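Long-range contacts in chitinase A (PDB 4MNK), which probably hydrolyses chitin as a class V plant chitinase of glycoside hydrolase family 18 and is captured here with bound N-acetylglucosamine oligosaccharide: residues Asp305-Ala311 / Ile337-Ala342; Val314-Lys318 / Ala342-Gly347. One frame throughout, in Å; residues are numbered along the deposited sequence. Where two conformers were deposited one is given.

How the interactions relate
Interactions 1 and 2 are the two halves of one helix-helix interface, between helix 307-319 and the C-terminal helix 337-346. Their centres lie about 9 Å apart, and they share Ala342. Along the chain the segments alternate: 305-311, 314-318, then 337-342 and 342-347. The two helices run in roughly the same direction, so interaction 1 joins their N-terminal parts and interaction 2 their C-terminal parts. Strand 324-328 comes between the two helices in sequence and lies beneath them, which makes the pair part of the helical layer round the TIM barrel of this family 18 enzyme. Where the halves meet, Thr345 CG2 packs 3.5 Å from Ala311 O. Together they lay the last helix of the chain against its neighbour near the point where the barrel closes.

Interaction 1 of 2, residues Asp305-Ala311 / Ile337-Ala342; sequences DNQQSVA and ILPKIA
Leu338 pushes its two methyls into the turn that starts helix 307-319. Its CG stands anti to the carbonyl carbon (chi1 -57°), which turns the branched end toward that turn. There CD1 lies 3.4 Å from Asp305 O, and CD2 3.5 Å from Asn306 C. The carbonyl oxygen of Asp305 is buried here under a methyl, with no polar partner in the model. Val310 comes from the next turn with its branches divided: CG2 meets Leu338 CD2 at 3.9 Å, while CG1 points on to Ala342 CB, also at 3.9 Å. Beneath this pair lie Ile238 and Leu240 of strand 234-247 and Phe327 of strand 324-328, for the two helices belong to the outer layer of the TIM barrel. Nearer the surface, Gln307 lays its aliphatic part across Ile337, its chain bent at chi2 (93°), with CG against Ile337 CG2 at 3.8 Å. Ile341 has two conformers; in the one given, its CG2 reaches Ala311 CB. The turn under Leu338 is fixed by a capping box: Ser309 N donates to Asn306 OD1 almost linearly (3.0 Å, 172°), and Asn306 N donates to Ser309 OG. Asp305 OD1 accepts from Ser309 OG on its anti lone pair, at 2.7 Å.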
ATOM      1  N   ASP A 305      -0.636  14.425  -0.486  1.00  6.61           N
ATOM      2  CA  ASP A 305      -0.848  14.537  -1.919  1.00  6.79           C
ATOM      3  C   ASP A 305      -2.199  15.167  -2.209  1.00  6.94           C
ATOM      4  O   ASP A 305      -3.207  14.813  -1.592  1.00  7.02           O
ATOM      5  CB  ASP A 305      -0.735  13.172  -2.596  1.00  6.68           C
ATOM      6  CG  ASP A 305       0.703  12.786  -2.867  1.00  6.69           C
ATOM      7  OD1 ASP A 305       1.350  13.463  -3.696  1.00  7.05           O
ATOM      8  OD2 ASP A 305       1.187  11.813  -2.251  1.00  6.63           O
ATOM      9  N   ASN A 306      -2.212  16.114  -3.141  1.00  7.03           N
ATOM     10  CA  ASN A 306      -3.457  16.752  -3.551  1.00  7.30           C
ATOM     11  C   ASN A 306      -3.780  16.472  -5.014  1.00  7.23           C
ATOM     12  O   ASN A 306      -3.132  15.644  -5.658  1.00  6.94           O
ATOM     13  CB  ASN A 306      -3.462  18.255  -3.222  1.00  7.26           C
ATOM     14  CG  ASN A 306      -2.535  19.076  -4.115  1.00  7.22           C
ATOM     15  OD1 ASN A 306      -1.846  18.555  -4.993  1.00  7.12           O
ATOM     16  ND2 ASN A 306      -2.522  20.381  -3.880  1.00  7.69           N
ATOM     17  N   GLN A 307      -4.786  17.164  -5.535  1.00  7.57           N
ATOM     18  CA  GLN A 307      -5.253  16.943  -6.894  1.00  8.20           C
ATOM     19  C   GLN A 307      -4.123  17.096  -7.921  1.00  7.95           C
ATOM     20  O   GLN A 307      -3.973  16.276  -8.831  1.00  8.12           O
ATOM     21  CB  GLN A 307      -6.416  17.894  -7.195  1.00  8.90           C
ATOM     22  CG  GLN A 307      -7.680  17.656  -6.336  1.00 10.63           C
ATOM     23  CD  GLN A 307      -7.765  18.498  -5.055  1.00 12.29           C
ATOM     24  OE1 GLN A 307      -6.789  18.662  -4.313  1.00 11.97           O
ATOM     25  NE2 GLN A 307      -8.961  19.009  -4.779  1.00 13.84           N
ATOM     26  N   GLN A 308      -3.310  18.135  -7.749  1.00  7.26           N
ATOM     27  CA  GLN A 308      -2.192  18.396  -8.651  1.00  6.83           C
ATOM     28  C   GLN A 308      -1.075  17.358  -8.528  1.00  6.51           C
ATOM     29  O   GLN A 308      -0.603  16.832  -9.536  1.00  6.48           O
ATOM     30  CB  GLN A 308      -1.636  19.804  -8.435  1.00  6.82           C
ATOM     31  CG  GLN A 308      -0.572  20.195  -9.444  1.00  7.13           C
ATOM     32  CD  GLN A 308      -0.154  21.645  -9.336  1.00  7.01           C
ATOM     33  OE1 GLN A 308      -0.554  22.361  -8.416  1.00  7.16           O
ATOM     34  NE2 GLN A 308       0.655  22.089 -10.287  1.00  7.52           N
ATOM     35  N   SER A 309      -0.651  17.059  -7.302  1.00  6.24           N
ATOM     36  CA  SER A 309       0.455  16.120  -7.130  1.00  6.46           C
ATOM     37  C   SER A 309       0.080  14.699  -7.553  1.00  6.33           C
ATOM     38  O   SER A 309       0.914  13.985  -8.100  1.00  6.51           O
ATOM     39  CB  SER A 309       1.034  16.161  -5.712  1.00  6.81           C
ATOM     40  OG  SER A 309       0.133  15.635  -4.759  1.00  6.93           O
ATOM     41  N   VAL A 310      -1.175  14.301  -7.331  1.00  6.27           N
ATOM     42  CA  VAL A 310      -1.631  12.978  -7.768  1.00  6.48           C
ATOM     43  C   VAL A 310      -1.609  12.871  -9.296  1.00  6.48           C
ATOM     44  O   VAL A 310      -1.118  11.884  -9.845  1.00  6.71           O
ATOM     45  CB  VAL A 310      -3.019  12.610  -7.182  1.00  6.34           C
ATOM     46  CG1 VAL A 310      -3.601  11.377  -7.872  1.00  6.69           C
ATOM     47  CG2 VAL A 310      -2.907  12.361  -5.687  1.00  6.52           C
ATOM     48  N   ALA A 311      -2.116  13.891  -9.986  1.00  6.61           N
ATOM     49  CA  ALA A 311      -2.075  13.892 -11.448  1.00  6.77           C
ATOM     50  C   ALA A 311      -0.636  13.777 -11.950  1.00  6.73           C
ATOM     51  O   ALA A 311      -0.356  13.048 -12.899  1.00  6.44           O
ATOM     52  CB  ALA A 311      -2.741  15.132 -12.009  1.00  7.05           C
ATOM     53  N   ILE A 337     -11.933  11.990  -4.359  1.00  8.15           N
ATOM     54  CA  ILE A 337     -11.374  13.093  -5.135  1.00  8.28           C
ATOM     55  C   ILE A 337     -10.095  12.665  -5.856  1.00  7.58           C
ATOM     56  O   ILE A 337      -9.949  12.866  -7.064  1.00  7.71           O
ATOM     57  CB  ILE A 337     -11.094  14.326  -4.228  1.00  8.37           C
ATOM     58  CG1 ILE A 337     -12.371  14.777  -3.496  1.00  9.96           C
ATOM     59  CG2 ILE A 337     -10.431  15.467  -5.017  1.00  9.27           C
ATOM     60  CD1 ILE A 337     -13.557  15.137  -4.393  1.00 11.82           C
ATOM     61  N   LEU A 338      -9.179  12.057  -5.112  1.00  7.09           N
ATOM     62  CA  LEU A 338      -7.892  11.680  -5.679  1.00  6.81           C
ATOM     63  C   LEU A 338      -7.962  10.445  -6.586  1.00  6.68           C
ATOM     64  O   LEU A 338      -7.328  10.432  -7.639  1.00  6.50           O
ATOM     65  CB  LEU A 338      -6.816  11.572  -4.593  1.00  6.89           C
ATOM     66  CG  LEU A 338      -6.615  12.855  -3.774  1.00  7.00           C
ATOM     67  CD1 LEU A 338      -5.542  12.651  -2.728  1.00  7.40           C
ATOM     68  CD2 LEU A 338      -6.277  14.053  -4.662  1.00  7.19           C
ATOM     69  N   PRO A 339      -8.753   9.415  -6.209  1.00  6.76           N
ATOM     70  CA  PRO A 339      -8.942   8.338  -7.185  1.00  6.82           C
ATOM     71  C   PRO A 339      -9.561   8.793  -8.516  1.00  6.88           C
ATOM     72  O   PRO A 339      -9.233   8.232  -9.560  1.00  6.43           O
ATOM     73  CB  PRO A 339      -9.852   7.353  -6.442  1.00  6.83           C
ATOM     74  CG  PRO A 339      -9.487   7.552  -5.010  1.00  7.12           C
ATOM     75  CD  PRO A 339      -9.298   9.039  -4.890  1.00  6.74           C
ATOM     76  N   LYS A 340     -10.425   9.808  -8.488  1.00  7.10           N
ATOM     77  CA  LYS A 340     -11.004  10.344  -9.721  1.00  7.58           C
ATOM     78  C   LYS A 340      -9.962  11.002 -10.629  1.00  7.34           C
ATOM     79  O   LYS A 340      -9.891  10.694 -11.819  1.00  7.29           O
ATOM     80  CB  LYS A 340     -12.167  11.299  -9.417  1.00  8.01           C
ATOM     81  CG  LYS A 340     -12.800  11.978 -10.639  1.00  9.40           C
ATOM     82  CD  LYS A 340     -13.373  10.986 -11.646  1.00 11.04           C
ATOM     83  CE  LYS A 340     -14.150  11.705 -12.741  1.00 12.00           C
ATOM     84  NZ  LYS A 340     -14.219  10.914 -14.003  1.00 13.20           N
ATOM     85  N   ILE A 341      -9.162  11.895 -10.052  0.50  7.40           N
ATOM     86  CA  ILE A 341      -8.077  12.550 -10.773  0.50  7.63           C
ATOM     87  C   ILE A 341      -7.106  11.534 -11.369  0.50  7.29           C
ATOM     88  O   ILE A 341      -6.722  11.643 -12.534  0.50  7.29           O
ATOM     89  CB  ILE A 341      -7.329  13.522  -9.854  0.50  7.91           C
ATOM     90  CG1 ILE A 341      -8.162  14.788  -9.690  0.50  8.96           C
ATOM     91  CG2 ILE A 341      -5.959  13.851 -10.420  0.50  7.92           C
ATOM     92  CD1 ILE A 341      -8.335  15.194  -8.280  0.50 10.11           C
ATOM     93  N   ALA A 342      -6.744  10.535 -10.571  1.00  6.95           N
ATOM     94  CA  ALA A 342      -5.811   9.486 -10.992  1.00  7.00           C
ATOM     95  C   ALA A 342      -6.352   8.704 -12.191  1.00  7.19           C
ATOM     96  O   ALA A 342      -5.639   8.496 -13.177  1.00  7.35           O
ATOM     97  CB  ALA A 342      -5.500   8.558  -9.840  1.00  7.06           C
TER

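Interaction 2 of 2, residues Val314-Lys318 / Ala342-Gly347; sequences VQYAK and ASDTWG
Helices 314-318 and 342-346 run in nearly the same direction, their axes 9.5 Å apart and inclined at 37°, with Val314 CA and Ala342 CA 6.0 Å from each other. They are neighbours in the helical layer of the TIM barrel, and Tyr325 of strand 324-328 touches Val314 and Ala342 from the barrel side. Val314 wedges between the turns of the last helix: CG2 sits on Ala342 CB, while CG1 lies beside Thr345 CG2 and meets the Trp346 ring at its edge, 3.7 Å from CE3. Ala317 CB comes to that same edge, at CZ3. The indole is swung back toward helix 314-318 because its CG is anti to the backbone N (chi1 -159°). Lys318 takes one face of it, its CD 3.8 Å from the centroid of the five-membered ring and only 6° off the normal, a well-placed CH-pi contact. The lysine chain then bends at chi3, and NZ leaves the ring for the backbone; at 5.2 Å from the same centroid, any cation-pi attraction is long and weak. NZ instead donates to Trp346 O at 3.0 Å, arriving above the carbonyl plane, and gives a second bond to a water. Thr345 has its methyl turned to Val314 and Gln315, whereas its OG1 bonds Ile341 O within its own helix. The water that accepts from Lys318 NZ joins both helices, donating one hydrogen to Gln315 OE1 and the other to Thr345 O at 2.7 Å.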
ATOM      1  N   VAL A 314       0.704  10.169 -11.254  1.00  7.10           N
ATOM      2  CA  VAL A 314       0.098   9.189 -12.154  1.00  7.52           C
ATOM      3  C   VAL A 314       0.680   9.311 -13.564  1.00  7.68           C
ATOM      4  O   VAL A 314       0.967   8.301 -14.212  1.00  7.97           O
ATOM      5  CB  VAL A 314      -1.445   9.286 -12.142  1.00  7.55           C
ATOM      6  CG1 VAL A 314      -2.069   8.397 -13.211  1.00  7.79           C
ATOM      7  CG2 VAL A 314      -1.975   8.906 -10.767  1.00  8.04           C
ATOM      8  N   GLN A 315       0.886  10.546 -14.018  1.00  7.84           N
ATOM      9  CA  GLN A 315       1.541  10.778 -15.302  1.00  8.25           C
ATOM     10  C   GLN A 315       2.983  10.268 -15.269  1.00  8.33           C
ATOM     11  O   GLN A 315       3.452   9.670 -16.236  1.00  8.12           O
ATOM     12  CB  GLN A 315       1.485  12.258 -15.691  1.00  8.42           C
ATOM     13  CG  GLN A 315       1.944  12.547 -17.123  1.00  9.41           C
ATOM     14  CD  GLN A 315       1.147  11.793 -18.177  1.00 10.60           C
ATOM     15  OE1 GLN A 315      -0.055  11.563 -18.028  1.00 11.68           O
ATOM     16  NE2 GLN A 315       1.818  11.411 -19.255  1.00 11.99           N
ATOM     17  N   TYR A 316       3.672  10.503 -14.151  1.00  8.48           N
ATOM     18  CA  TYR A 316       5.008   9.944 -13.931  1.00  8.93           C
ATOM     19  C   TYR A 316       5.006   8.422 -14.105  1.00  8.83           C
ATOM     20  O   TYR A 316       5.857   7.874 -14.807  1.00  8.85           O
ATOM     21  CB  TYR A 316       5.551  10.333 -12.547  1.00  9.04           C
ATOM     22  CG  TYR A 316       6.774   9.541 -12.131  1.00  9.87           C
ATOM     23  CD1 TYR A 316       8.055   9.942 -12.513  1.00 10.66           C
ATOM     24  CD2 TYR A 316       6.650   8.376 -11.369  1.00 10.67           C
ATOM     25  CE1 TYR A 316       9.180   9.207 -12.141  1.00 11.60           C
ATOM     26  CE2 TYR A 316       7.767   7.635 -10.998  1.00 11.76           C
ATOM     27  CZ  TYR A 316       9.024   8.058 -11.384  1.00 12.03           C
ATOM     28  OH  TYR A 316      10.120   7.319 -11.012  1.00 13.49           O
ATOM     29  N   ALA A 317       4.054   7.744 -13.462  1.00  8.91           N
ATOM     30  CA  ALA A 317       3.940   6.288 -13.553  1.00  9.17           C
ATOM     31  C   ALA A 317       3.741   5.835 -14.995  1.00  9.67           C
ATOM     32  O   ALA A 317       4.333   4.842 -15.431  1.00  9.16           O
ATOM     33  CB  ALA A 317       2.809   5.776 -12.658  1.00  9.21           C
ATOM     34  N   LYS A 318       2.924   6.576 -15.739  1.00 10.34           N
ATOM     35  CA  LYS A 318       2.710   6.279 -17.151  1.00 11.39           C
ATOM     36  C   LYS A 318       3.987   6.484 -17.971  1.00 11.57           C
ATOM     37  O   LYS A 318       4.334   5.629 -18.788  1.00 11.60           O
ATOM     38  CB  LYS A 318       1.545   7.096 -17.719  1.00 11.87           C
ATOM     39  CG  LYS A 318       0.923   6.470 -18.962  1.00 13.64           C
ATOM     40  CD  LYS A 318      -0.510   6.930 -19.190  1.00 16.18           C
ATOM     41  CE  LYS A 318      -0.572   8.170 -20.058  1.00 17.67           C
ATOM     42  NZ  LYS A 318      -1.966   8.449 -20.499  1.00 18.49           N
ATOM     43  N   ALA A 342      -6.744  10.535 -10.571  1.00  6.95           N
ATOM     44  CA  ALA A 342      -5.811   9.486 -10.992  1.00  7.00           C
ATOM     45  C   ALA A 342      -6.352   8.704 -12.191  1.00  7.19           C
ATOM     46  O   ALA A 342      -5.639   8.496 -13.177  1.00  7.35           O
ATOM     47  CB  ALA A 342      -5.500   8.558  -9.840  1.00  7.06           C
ATOM     48  N   SER A 343      -7.618   8.300 -12.109  1.00  7.46           N
ATOM     49  CA  SER A 343      -8.257   7.557 -13.190  1.00  8.21           C
ATOM     50  C   SER A 343      -8.340   8.391 -14.468  1.00  8.51           C
ATOM     51  O   SER A 343      -8.020   7.900 -15.552  1.00  8.75           O
ATOM     52  CB  SER A 343      -9.643   7.078 -12.761  1.00  8.27           C
ATOM     53  OG  SER A 343     -10.242   6.307 -13.787  1.00  9.25           O
ATOM     54  N   ASP A 344      -8.744   9.652 -14.332  1.00  8.73           N
ATOM     55  CA  ASP A 344      -8.819  10.572 -15.464  1.00  9.22           C
ATOM     56  C   ASP A 344      -7.445  10.811 -16.095  1.00  9.38           C
ATOM     57  O   ASP A 344      -7.329  10.903 -17.313  1.00  9.72           O
ATOM     58  CB  ASP A 344      -9.436  11.911 -15.043  1.00  9.34           C
ATOM     59  CG  ASP A 344     -10.950  11.842 -14.853  1.00 10.00           C
ATOM     60  OD1 ASP A 344     -11.559  10.766 -15.042  1.00 10.88           O
ATOM     61  OD2 ASP A 344     -11.537  12.889 -14.513  1.00 10.92           O
ATOM     62  N   THR A 345      -6.409  10.906 -15.262  1.00  9.51           N
ATOM     63  CA  THR A 345      -5.049  11.154 -15.749  1.00  9.99           C
ATOM     64  C   THR A 345      -4.532  10.009 -16.615  1.00 10.87           C
ATOM     65  O   THR A 345      -4.020  10.239 -17.712  1.00 10.99           O
ATOM     66  CB  THR A 345      -4.062  11.441 -14.595  1.00  9.64           C
ATOM     67  OG1 THR A 345      -4.512  12.586 -13.862  1.00  9.45           O
ATOM     68  CG2 THR A 345      -2.659  11.724 -15.124  1.00  9.39           C
ATOM     69  N   TRP A 346      -4.672   8.775 -16.137  1.00 11.86           N
ATOM     70  CA  TRP A 346      -4.196   7.639 -16.918  1.00 13.26           C
ATOM     71  C   TRP A 346      -4.976   7.501 -18.227  1.00 14.14           C
ATOM     72  O   TRP A 346      -4.392   7.205 -19.270  1.00 14.48           O
ATOM     73  CB  TRP A 346      -4.235   6.338 -16.121  1.00 13.46           C
ATOM     74  CG  TRP A 346      -3.311   5.302 -16.698  1.00 13.84           C
ATOM     75  CD1 TRP A 346      -3.497   4.586 -17.849  1.00 14.44           C
ATOM     76  CD2 TRP A 346      -2.047   4.881 -16.167  1.00 13.94           C
ATOM     77  NE1 TRP A 346      -2.433   3.745 -18.062  1.00 14.70           N
ATOM     78  CE2 TRP A 346      -1.529   3.903 -17.046  1.00 14.49           C
ATOM     79  CE3 TRP A 346      -1.302   5.232 -15.033  1.00 13.77           C
ATOM     80  CZ2 TRP A 346      -0.301   3.267 -16.825  1.00 14.49           C
ATOM     81  CZ3 TRP A 346      -0.081   4.598 -14.813  1.00 14.11           C
ATOM     82  CH2 TRP A 346       0.404   3.627 -15.706  1.00 14.22           C
ATOM     83  N   GLY A 347      -6.285   7.732 -18.167  1.00 14.98           N
ATOM     84  CA  GLY A 347      -7.133   7.716 -19.362  1.00 16.08           C
ATOM     85  C   GLY A 347      -6.878   8.884 -20.302  1.00 16.74           C
ATOM     86  O   GLY A 347      -6.171   9.844 -19.975  1.00 17.22           O
TER
HETATM   87  O   HOH W   1      -2.144  11.023 -19.509  1.00 18.74           O